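Local coordinates for sporulation inhibitor of replication protein SirA (PDB 4TPS), which inhibits the initiation of DNA replication during sporulation by acting on the initiator DnaA, and so keeps the sporulating cell diploid, at residues S29-L34 / Y142-P147; Q69-N74 / F100-H105; N76-R81 / Y87-P92. One frame throughout, in Å; residues are numbered along the deposited sequence.

Contact 1 (S29-L34 / Y142-P147); sequences SVMFEL and YGWLNP
An aromatic stack joins helix 28-39 to the last strand of the sheet, 141-144. The rings of F32 and Y142 form an offset stack. Their centroids are 4.6 Å apart and the planes are tilted by 24°. F32 CD1 comes closest, 3.5 Å from Y142 CD2. F32 also lays its CB over the centre of the Y142 ring, a CH-pi contact of 4.0 Å from that CB to the ring centroid. F32 points toward the strand, and with CG anti to the backbone N (chi1 175°) its ring is carried to Y142, which it meets at about a right angle.

The Y142 phenol lies against S29, touching both its backbone and its CB, with Y142 OH 3.2 Å from S29 CB. The axes of helix and strand are 9.4 Å apart, at an angle of 119°. Next to F32 in the helix, the M31 chain bends at chi3 and brings its methyl to the indole of W144, with M31 CE 3.8 Å from W144 CZ2. On the same side of the indole, W144 NE1 is hydrogen-bonded to E28 OE2. M135 of strand 132-136 packs on both F32 and Y142, and the F32 ring also meets F137.

Contact 2 (Q69-N74 / F100-H105); sequences QRLKMN and FMMKEH
F100 meets L71 where helix 64-75 packs on strand 96-103. The F100 side chain leaves the strand toward the helix, with CG anti to the backbone N (chi1 175°). This carries the ring out to the leucine. One methyl of L71 does the touching: CD1 lies 3.7 Å from F100 CE1. The same methyl is 4.1 Å from F100 CD1 and 4.2 Å from F100 CZ, so it faces the CD1-CE1-CZ part of the ring. It approaches at a slant, neither squarely over the ring nor in its plane. The contact is small, with 100 Å² buried over both segments, and it is wholly apolar.

M101 follows and turns to the other side of the sheet, where it packs on I86 of strand 86-90. M102 then points back to the helix side, as alternation along a strand requires. Its sulfur lies in the plane of the F100 ring, at the ring's edge. The terminal methyl goes further and reaches the leucine, with M102 CE 4.3 Å from L71 CD1. L71 therefore meets two strand residues with a single methyl. The strand ends at K103. E104 and H105 form the turn into strand 106-113, and H105 ND1 is hydrogen-bonded to T59 OG1.

All three touching residues are buried between the sheet and its covering helices. Helix 64-75 supplies further cover: M67 packs on both F100 and M102, and I64 and H68 pack on M102. Helix 116-128 closes the adjoining side with F121, whose ring meets that of F100 and which also packs on L71. From the sheet itself, I107 of strand 106-113 touches both F100 and M102.

Contact 3 (N76-R81 / Y87-P92); sequences NKTDYR and YRIALP
Y80 lies alongside Y87, the two phenols pointing the same way. Their near atoms are Y80 CD2 and Y87 CD2, 4.0 Å apart, and the rings meet obliquely. The first torsion of Y80 (chi1 92°) is away from the staggered positions, which probably goes with the ring lying beside Y87. Its CB packs against the methyl branch of I89, at 3.7 Å from Y80 CB to I89 CG2. The Y87 hydroxyl is engaged by helix 64-75, where it is hydrogen-bonded to H68 and K72.

The backbones run antiparallel, with strand axes 4.8 Å apart and at 164°. R81 and R88 form a hydrogen-bonded pair. R81 N gives a bond of 3.0 Å to R88 O, and R88 N returns one of 2.9 Å to R81 O. Y80 and I89 are the next pair, non-hydrogen-bonded, with their side chains on the face that carries the apolar contact. On this face I89 also packs on I120 and F121 of helix 116-128. Y80 CA approaches R88 O at 3.1 Å, a CA-H...O contact. A90 N then bonds to D79 O, fairly straight at 162°. At this end a water takes over the bridging: it accepts from D79 N and donates to A90 O.

On the other face, D79 and A90 meet through their CB atoms, 4.1 Å apart. R81 and R88 also start on this face, but the ends of both side chains lead away from the opposite strand. The R88 guanidinium is hydrogen-bonded to H97 and weakly to I89 O. D79 is the centre of an inverse gamma turn. The whole is a two-stranded antiparallel beta hairpin, strands 79-83 and 86-90, whose second strand joins the main sheet beside strand 96-103.

How the contacts relate
All three contacts belong to one antiparallel sheet and the helices packed on it. Contacts 2 and 3 are neighbours, centres 13 Å apart. They share the pairing of strands 86-90 and 96-103, with F100 N 2.8 Å from Y87 O, and L71 of contact 2 packs on Y87 of contact 3. Helix 64-75 leads into the hairpin, so contact 3 falls between the segments of contact 2. Contact 1 lies across the chain's centre, about 20 Å from contact 2 and 27 Å from contact 3, centre to centre. Its segments enclose both others in sequence. Contacts 2 and 3 form one packed region around helix 64-75 and the hairpin, while contact 1 separately holds helix 28-39 to edge strand 141-144.

Contact 1 (S29-L34 / Y142-P147)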
loop_
_atom_site.group_PDB
_atom_site.type_symbol
_atom_site.label_atom_id
_atom_site.label_comp_id
_atom_site.label_asym_id
_atom_site.label_seq_id
_atom_site.Cartn_x
_atom_site.Cartn_y
_atom_site.Cartn_z
ATOM N N SER A 29 4.702 -9.962 -4.840
ATOM C CA SER A 29 3.533 -10.183 -5.709
ATOM C C SER A 29 2.221 -9.815 -5.023
ATOM O O SER A 29 1.302 -9.367 -5.656
ATOM C CB SER A 29 3.508 -11.647 -6.155
ATOM O OG SER A 29 3.277 -12.492 -5.038
ATOM N N VAL A 30 2.143 -9.948 -3.702
ATOM C CA VAL A 30 0.915 -9.642 -2.996
ATOM C C VAL A 30 0.668 -8.140 -3.022
ATOM O O VAL A 30 -0.457 -7.698 -3.147
ATOM C CB VAL A 30 1.002 -10.125 -1.552
ATOM C CG1 VAL A 30 -0.261 -9.742 -0.761
ATOM C CG2 VAL A 30 1.110 -11.618 -1.597
ATOM N N MET A 31 1.735 -7.362 -2.935
ATOM C CA MET A 31 1.606 -5.897 -3.017
ATOM C C MET A 31 1.259 -5.511 -4.445
ATOM O O MET A 31 0.378 -4.707 -4.651
ATOM C CB MET A 31 2.885 -5.142 -2.581
ATOM C CG MET A 31 3.027 -5.057 -1.079
ATOM S SD MET A 31 4.288 -3.940 -0.510
ATOM C CE MET A 31 5.705 -4.858 -1.052
ATOM N N PHE A 32 1.913 -6.141 -5.417
ATOM C CA PHE A 32 1.553 -5.904 -6.798
ATOM C C PHE A 32 0.046 -6.122 -7.019
ATOM O O PHE A 32 -0.588 -5.286 -7.635
ATOM C CB PHE A 32 2.360 -6.821 -7.717
ATOM C CG PHE A 32 1.959 -6.736 -9.177
ATOM C CD1 PHE A 32 2.524 -5.756 -9.965
ATOM C CD2 PHE A 32 1.056 -7.605 -9.756
ATOM C CE1 PHE A 32 2.185 -5.624 -11.283
ATOM C CE2 PHE A 32 0.699 -7.478 -11.090
ATOM C CZ PHE A 32 1.316 -6.520 -11.880
ATOM N N GLU A 33 -0.501 -7.230 -6.476
ATOM C CA GLU A 33 -1.914 -7.526 -6.666
ATOM C C GLU A 33 -2.836 -6.479 -6.006
ATOM O O GLU A 33 -3.865 -6.102 -6.546
ATOM C CB GLU A 33 -2.241 -8.945 -6.182
ATOM C CG GLU A 33 -1.592 -9.992 -7.088
ATOM C CD GLU A 33 -1.965 -11.428 -6.742
ATOM O OE1 GLU A 33 -1.038 -12.219 -6.466
ATOM O OE2 GLU A 33 -3.174 -11.765 -6.771
ATOM N N LEU A 34 -2.455 -5.986 -4.843
ATOM C CA LEU A 34 -3.180 -4.905 -4.172
ATOM C C LEU A 34 -3.228 -3.623 -5.024
ATOM O O LEU A 34 -4.281 -3.047 -5.292
ATOM C CB LEU A 34 -2.587 -4.602 -2.838
ATOM C CG LEU A 34 -3.303 -3.511 -2.032
ATOM C CD1 LEU A 34 -4.618 -4.048 -1.478
ATOM C CD2 LEU A 34 -2.439 -2.999 -0.896
ATOM N N TYR A 142 7.625 -5.890 -12.250
ATOM C CA TYR A 142 7.588 -5.099 -11.030
ATOM C C TYR A 142 8.773 -5.420 -10.155
ATOM O O TYR A 142 9.352 -6.497 -10.235
ATOM C CB TYR A 142 6.279 -5.286 -10.252
ATOM C CG TYR A 142 6.022 -6.680 -9.734
ATOM C CD1 TYR A 142 6.494 -7.096 -8.493
ATOM C CD2 TYR A 142 5.431 -7.634 -10.548
ATOM C CE1 TYR A 142 6.288 -8.404 -8.062
ATOM C CE2 TYR A 142 5.250 -8.917 -10.134
ATOM C CZ TYR A 142 5.661 -9.293 -8.882
ATOM O OH TYR A 142 5.476 -10.604 -8.443
ATOM N N GLY A 143 9.131 -4.468 -9.307
ATOM C CA GLY A 143 10.223 -4.671 -8.381
ATOM C C GLY A 143 10.657 -3.418 -7.677
ATOM O O GLY A 143 10.253 -2.318 -8.019
ATOM N N TRP A 144 11.561 -3.586 -6.711
ATOM C CA TRP A 144 12.134 -2.468 -5.995
ATOM C C TRP A 144 13.134 -1.791 -6.919
ATOM O O TRP A 144 13.811 -2.467 -7.721
ATOM C CB TRP A 144 12.884 -2.944 -4.733
ATOM C CG TRP A 144 11.996 -3.641 -3.764
ATOM C CD1 TRP A 144 11.963 -4.987 -3.524
ATOM C CD2 TRP A 144 11.005 -3.042 -2.904
ATOM N NE1 TRP A 144 11.023 -5.248 -2.557
ATOM C CE2 TRP A 144 10.408 -4.089 -2.182
ATOM C CE3 TRP A 144 10.585 -1.725 -2.671
ATOM C CZ2 TRP A 144 9.393 -3.876 -1.247
ATOM C CZ3 TRP A 144 9.555 -1.482 -1.768
ATOM C CH2 TRP A 144 8.979 -2.555 -1.048
ATOM N N LEU A 145 13.270 -0.493 -6.741
ATOM C CA LEU A 145 14.343 0.242 -7.308
ATOM C C LEU A 145 15.537 0.131 -6.353
ATOM O O LEU A 145 15.632 0.840 -5.366
ATOM C CB LEU A 145 13.970 1.674 -7.656
ATOM C CG LEU A 145 12.735 1.814 -8.541
ATOM C CD1 LEU A 145 12.357 3.283 -8.791
ATOM C CD2 LEU A 145 12.929 1.018 -9.830
ATOM N N ASN A 146 16.444 -0.773 -6.676
ATOM C CA ASN A 146 17.501 -1.177 -5.720
ATOM C C ASN A 146 18.681 -0.223 -5.871
ATOM O O ASN A 146 19.139 -0.048 -6.994
ATOM C CB ASN A 146 17.918 -2.618 -6.054
ATOM C CG ASN A 146 19.020 -3.165 -5.152
ATOM O OD1 ASN A 146 19.554 -2.498 -4.256
ATOM N ND2 ASN A 146 19.370 -4.418 -5.406
ATOM N N PRO A 147 19.145 0.409 -4.763
ATOM C CA PRO A 147 20.367 1.285 -4.832
ATOM C C PRO A 147 21.726 0.600 -4.961
ATOM O O PRO A 147 21.855 -0.612 -4.659
ATOM C CB PRO A 147 20.318 2.099 -3.546
ATOM C CG PRO A 147 19.184 1.606 -2.759
ATOM C CD PRO A 147 18.424 0.539 -3.489
#

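Contact 2 (Q69-N74 / F100-H105)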
loop_
_atom_site.group_PDB
_atom_site.type_symbol
_atom_site.label_atom_id
_atom_site.label_comp_id
_atom_site.label_asym_id
_atom_site.label_seq_id
_atom_site.Cartn_x
_atom_site.Cartn_y
_atom_site.Cartn_z
ATOM N N GLN A 69 14.268 19.103 -6.570
ATOM C CA GLN A 69 15.671 19.466 -6.486
ATOM C C GLN A 69 16.582 18.437 -7.136
ATOM O O GLN A 69 17.480 18.781 -7.924
ATOM C CB GLN A 69 16.031 19.724 -5.055
ATOM C CG GLN A 69 15.240 20.918 -4.510
ATOM C CD GLN A 69 15.325 21.124 -3.001
ATOM O OE1 GLN A 69 15.439 20.170 -2.225
ATOM N NE2 GLN A 69 15.230 22.399 -2.572
ATOM N N ARG A 70 16.355 17.183 -6.788
ATOM C CA ARG A 70 17.151 16.105 -7.340
ATOM C C ARG A 70 17.000 15.923 -8.847
ATOM O O ARG A 70 18.013 15.686 -9.577
ATOM C CB ARG A 70 16.825 14.790 -6.602
ATOM C CG ARG A 70 17.242 14.755 -5.145
ATOM C CD ARG A 70 18.763 14.721 -5.037
ATOM N NE ARG A 70 19.256 14.619 -3.648
ATOM C CZ ARG A 70 19.555 13.488 -3.016
ATOM N NH1 ARG A 70 19.441 12.302 -3.608
ATOM N NH2 ARG A 70 20.008 13.544 -1.759
ATOM N N LEU A 71 15.779 16.064 -9.315
ATOM C CA LEU A 71 15.531 15.994 -10.769
ATOM C C LEU A 71 16.222 17.114 -11.532
ATOM O O LEU A 71 16.870 16.873 -12.563
ATOM C CB LEU A 71 14.028 16.017 -11.047
ATOM C CG LEU A 71 13.285 14.721 -10.668
ATOM C CD1 LEU A 71 11.793 15.022 -10.560
ATOM C CD2 LEU A 71 13.560 13.623 -11.676
ATOM N N LYS A 72 16.071 18.336 -11.069
ATOM C CA LYS A 72 16.664 19.460 -11.778
ATOM C C LYS A 72 18.156 19.366 -11.812
ATOM O O LYS A 72 18.779 19.719 -12.821
ATOM C CB LYS A 72 16.280 20.767 -11.132
ATOM C CG LYS A 72 14.822 21.162 -11.360
ATOM C CD LYS A 72 14.637 22.633 -11.005
ATOM C CE LYS A 72 13.358 22.879 -10.239
ATOM N NZ LYS A 72 12.261 22.206 -10.955
ATOM N N MET A 73 18.767 18.846 -10.754
ATOM C CA MET A 73 20.220 18.659 -10.759
ATOM C C MET A 73 20.666 17.596 -11.754
ATOM O O MET A 73 21.605 17.801 -12.539
ATOM C CB MET A 73 20.701 18.205 -9.398
ATOM C CG MET A 73 20.695 19.242 -8.354
ATOM S SD MET A 73 21.040 18.259 -6.908
ATOM C CE MET A 73 20.386 19.428 -5.733
ATOM N N ASN A 74 20.003 16.456 -11.733
ATOM C CA ASN A 74 20.344 15.359 -12.591
ATOM C C ASN A 74 20.074 15.582 -14.078
ATOM O O ASN A 74 20.818 15.064 -14.916
ATOM C CB ASN A 74 19.608 14.128 -12.158
ATOM C CG ASN A 74 20.273 12.901 -12.679
ATOM O OD1 ASN A 74 21.391 12.541 -12.268
ATOM N ND2 ASN A 74 19.660 12.292 -13.623
ATOM N N PHE A 100 7.625 11.699 -16.511
ATOM C CA PHE A 100 7.596 11.460 -15.035
ATOM C C PHE A 100 6.547 12.373 -14.458
ATOM O O PHE A 100 6.586 13.599 -14.698
ATOM C CB PHE A 100 8.986 11.765 -14.480
ATOM C CG PHE A 100 9.107 11.687 -12.964
ATOM C CD1 PHE A 100 8.742 12.769 -12.175
ATOM C CD2 PHE A 100 9.631 10.556 -12.362
ATOM C CE1 PHE A 100 8.903 12.713 -10.800
ATOM C CE2 PHE A 100 9.774 10.526 -10.996
ATOM C CZ PHE A 100 9.401 11.607 -10.230
ATOM N N MET A 101 5.585 11.817 -13.729
ATOM C CA MET A 101 4.550 12.612 -13.079
ATOM C C MET A 101 4.521 12.263 -11.579
ATOM O O MET A 101 4.410 11.102 -11.219
ATOM C CB MET A 101 3.187 12.246 -13.690
ATOM C CG MET A 101 3.171 12.353 -15.215
ATOM S SD MET A 101 1.760 11.724 -16.167
ATOM C CE MET A 101 0.979 13.328 -16.496
ATOM N N MET A 102 4.601 13.260 -10.709
ATOM C CA MET A 102 4.508 12.999 -9.287
ATOM C C MET A 102 3.323 13.694 -8.652
ATOM O O MET A 102 3.166 14.900 -8.751
ATOM C CB MET A 102 5.846 13.310 -8.586
ATOM C CG MET A 102 6.297 14.693 -8.600
ATOM S SD MET A 102 7.885 14.801 -7.730
ATOM C CE MET A 102 8.369 16.391 -8.424
ATOM N N LYS A 103 2.528 12.917 -7.914
ATOM C CA LYS A 103 1.341 13.447 -7.253
ATOM C C LYS A 103 0.964 12.704 -6.032
ATOM O O LYS A 103 0.648 11.513 -6.137
ATOM C CB LYS A 103 0.125 13.441 -8.212
ATOM C CG LYS A 103 -1.020 14.350 -7.791
ATOM C CD LYS A 103 -2.130 14.245 -8.835
ATOM C CE LYS A 103 -3.420 14.911 -8.377
ATOM N NZ LYS A 103 -3.369 16.382 -8.560
ATOM N N GLU A 104 0.788 13.428 -4.912
ATOM C CA GLU A 104 0.346 12.794 -3.672
ATOM C C GLU A 104 1.234 11.591 -3.250
ATOM O O GLU A 104 2.376 11.808 -2.747
ATOM C CB GLU A 104 -1.204 12.552 -3.694
ATOM C CG GLU A 104 -1.922 13.899 -3.473
ATOM C CD GLU A 104 -3.326 14.011 -4.021
ATOM O OE1 GLU A 104 -3.683 15.113 -4.506
ATOM O OE2 GLU A 104 -4.072 13.024 -3.920
ATOM N N HIS A 105 0.732 10.364 -3.389
ATOM C CA HIS A 105 1.480 9.197 -3.001
ATOM C C HIS A 105 1.936 8.431 -4.187
ATOM O O HIS A 105 2.516 7.403 -3.995
ATOM C CB HIS A 105 0.705 8.160 -2.113
ATOM C CG HIS A 105 0.493 8.576 -0.695
ATOM N ND1 HIS A 105 0.607 7.676 0.346
ATOM C CD2 HIS A 105 0.178 9.768 -0.136
ATOM C CE1 HIS A 105 0.333 8.283 1.484
ATOM N NE2 HIS A 105 0.077 9.554 1.221
#

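Contact 3 (N76-R81 / Y87-P92)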
loop_
_atom_site.group_PDB
_atom_site.type_symbol
_atom_site.label_atom_id
_atom_site.label_comp_id
_atom_site.label_asym_id
_atom_site.label_seq_id
_atom_site.Cartn_x
_atom_site.Cartn_y
_atom_site.Cartn_z
ATOM N N ASN A 76 20.072 18.536 -15.694
ATOM C CA ASN A 76 20.676 19.769 -16.182
ATOM C C ASN A 76 21.365 19.507 -17.538
ATOM O O ASN A 76 22.031 18.473 -17.734
ATOM C CB ASN A 76 21.672 20.256 -15.129
ATOM C CG ASN A 76 22.294 21.578 -15.460
ATOM O OD1 ASN A 76 23.509 21.693 -15.442
ATOM N ND2 ASN A 76 21.474 22.588 -15.758
ATOM N N LYS A 77 21.062 20.375 -18.500
ATOM C CA LYS A 77 21.593 20.287 -19.879
ATOM C C LYS A 77 21.190 19.021 -20.668
ATOM O O LYS A 77 21.695 18.750 -21.729
ATOM C CB LYS A 77 23.112 20.471 -19.845
ATOM C CG LYS A 77 23.546 21.722 -19.049
ATOM C CD LYS A 77 25.025 22.121 -19.196
ATOM C CE LYS A 77 25.874 21.844 -17.961
ATOM N NZ LYS A 77 25.995 20.369 -17.767
ATOM N N THR A 78 20.231 18.270 -20.157
ATOM C CA THR A 78 19.548 17.184 -20.878
ATOM C C THR A 78 18.408 17.870 -21.638
ATOM O O THR A 78 18.006 18.974 -21.292
ATOM C CB THR A 78 18.983 16.157 -19.815
ATOM O OG1 THR A 78 20.018 15.268 -19.394
ATOM C CG2 THR A 78 17.841 15.317 -20.299
ATOM N N ASP A 79 17.875 17.208 -22.644
ATOM C CA ASP A 79 16.650 17.630 -23.302
ATOM C C ASP A 79 15.508 17.312 -22.333
ATOM O O ASP A 79 14.972 16.231 -22.364
ATOM C CB ASP A 79 16.436 16.870 -24.628
ATOM C CG ASP A 79 17.184 17.485 -25.835
ATOM O OD1 ASP A 79 16.967 18.674 -26.217
ATOM O OD2 ASP A 79 17.941 16.750 -26.474
ATOM N N TYR A 80 15.153 18.265 -21.466
ATOM C CA TYR A 80 13.988 18.148 -20.645
ATOM C C TYR A 80 13.187 19.403 -20.533
ATOM O O TYR A 80 13.729 20.505 -20.713
ATOM C CB TYR A 80 14.401 17.647 -19.253
ATOM C CG TYR A 80 14.690 18.673 -18.229
ATOM C CD1 TYR A 80 15.964 19.238 -18.131
ATOM C CD2 TYR A 80 13.706 19.090 -17.298
ATOM C CE1 TYR A 80 16.235 20.149 -17.150
ATOM C CE2 TYR A 80 13.958 20.061 -16.386
ATOM C CZ TYR A 80 15.231 20.579 -16.280
ATOM O OH TYR A 80 15.522 21.542 -15.307
ATOM N N ARG A 81 11.888 19.228 -20.172
ATOM C CA ARG A 81 11.122 20.348 -19.704
ATOM C C ARG A 81 10.287 19.884 -18.494
ATOM O O ARG A 81 10.007 18.703 -18.291
ATOM C CB ARG A 81 10.159 20.845 -20.780
ATOM C CG ARG A 81 10.786 21.400 -22.081
ATOM C CD ARG A 81 9.710 21.924 -23.053
ATOM N NE ARG A 81 10.346 22.333 -24.314
ATOM C CZ ARG A 81 10.294 21.718 -25.506
ATOM N NH1 ARG A 81 9.496 20.672 -25.751
ATOM N NH2 ARG A 81 10.987 22.272 -26.526
ATOM N N TYR A 87 7.726 16.024 -15.506
ATOM C CA TYR A 87 9.004 16.150 -16.198
ATOM C C TYR A 87 9.006 15.291 -17.414
ATOM O O TYR A 87 8.570 14.178 -17.374
ATOM C CB TYR A 87 10.175 15.783 -15.279
ATOM C CG TYR A 87 10.467 16.802 -14.176
ATOM C CD1 TYR A 87 9.633 16.935 -13.089
ATOM C CD2 TYR A 87 11.589 17.621 -14.231
ATOM C CE1 TYR A 87 9.911 17.848 -12.104
ATOM C CE2 TYR A 87 11.881 18.528 -13.235
ATOM C CZ TYR A 87 11.021 18.651 -12.184
ATOM O OH TYR A 87 11.311 19.549 -11.189
ATOM N N ARG A 88 9.523 15.815 -18.509
ATOM C CA ARG A 88 9.560 15.078 -19.760
ATOM C C ARG A 88 10.974 15.174 -20.300
ATOM O O ARG A 88 11.542 16.265 -20.356
ATOM C CB ARG A 88 8.512 15.683 -20.761
ATOM C CG ARG A 88 8.577 15.186 -22.197
ATOM C CD ARG A 88 8.085 13.813 -22.362
ATOM N NE ARG A 88 7.719 13.455 -23.743
ATOM C CZ ARG A 88 8.537 13.209 -24.745
ATOM N NH1 ARG A 88 7.963 12.857 -25.867
ATOM N NH2 ARG A 88 9.883 13.284 -24.636
ATOM N N ILE A 89 11.525 14.069 -20.732
ATOM C CA ILE A 89 12.862 14.004 -21.253
ATOM C C ILE A 89 12.934 13.307 -22.595
ATOM O O ILE A 89 12.128 12.445 -22.914
ATOM C CB ILE A 89 13.846 13.301 -20.289
ATOM C CG1 ILE A 89 13.522 11.817 -20.138
ATOM C CG2 ILE A 89 13.823 13.975 -18.938
ATOM C CD1 ILE A 89 14.488 11.089 -19.259
ATOM N N ALA A 90 13.934 13.719 -23.412
ATOM C CA ALA A 90 14.264 13.014 -24.658
ATOM C C ALA A 90 15.747 12.639 -24.573
ATOM O O ALA A 90 16.554 13.455 -24.159
ATOM C CB ALA A 90 13.944 13.845 -25.903
ATOM N N LEU A 91 16.052 11.366 -24.794
ATOM C CA LEU A 91 17.427 10.895 -24.738
ATOM C C LEU A 91 18.303 11.414 -25.871
ATOM O O LEU A 91 17.806 11.638 -26.972
ATOM C CB LEU A 91 17.432 9.381 -24.795
ATOM C CG LEU A 91 16.807 8.602 -23.661
ATOM C CD1 LEU A 91 16.985 7.122 -23.978
ATOM C CD2 LEU A 91 17.551 8.991 -22.403
ATOM N N PRO A 92 19.640 11.541 -25.602
ATOM C CA PRO A 92 20.565 11.932 -26.667
ATOM C C PRO A 92 20.513 10.960 -27.802
ATOM O O PRO A 92 20.128 9.767 -27.614
ATOM C CB PRO A 92 21.934 11.800 -26.014
ATOM C CG PRO A 92 21.716 11.993 -24.573
ATOM C CD PRO A 92 20.328 11.483 -24.284
HETATM O O HOH W 1 18.956 14.616 -23.687
#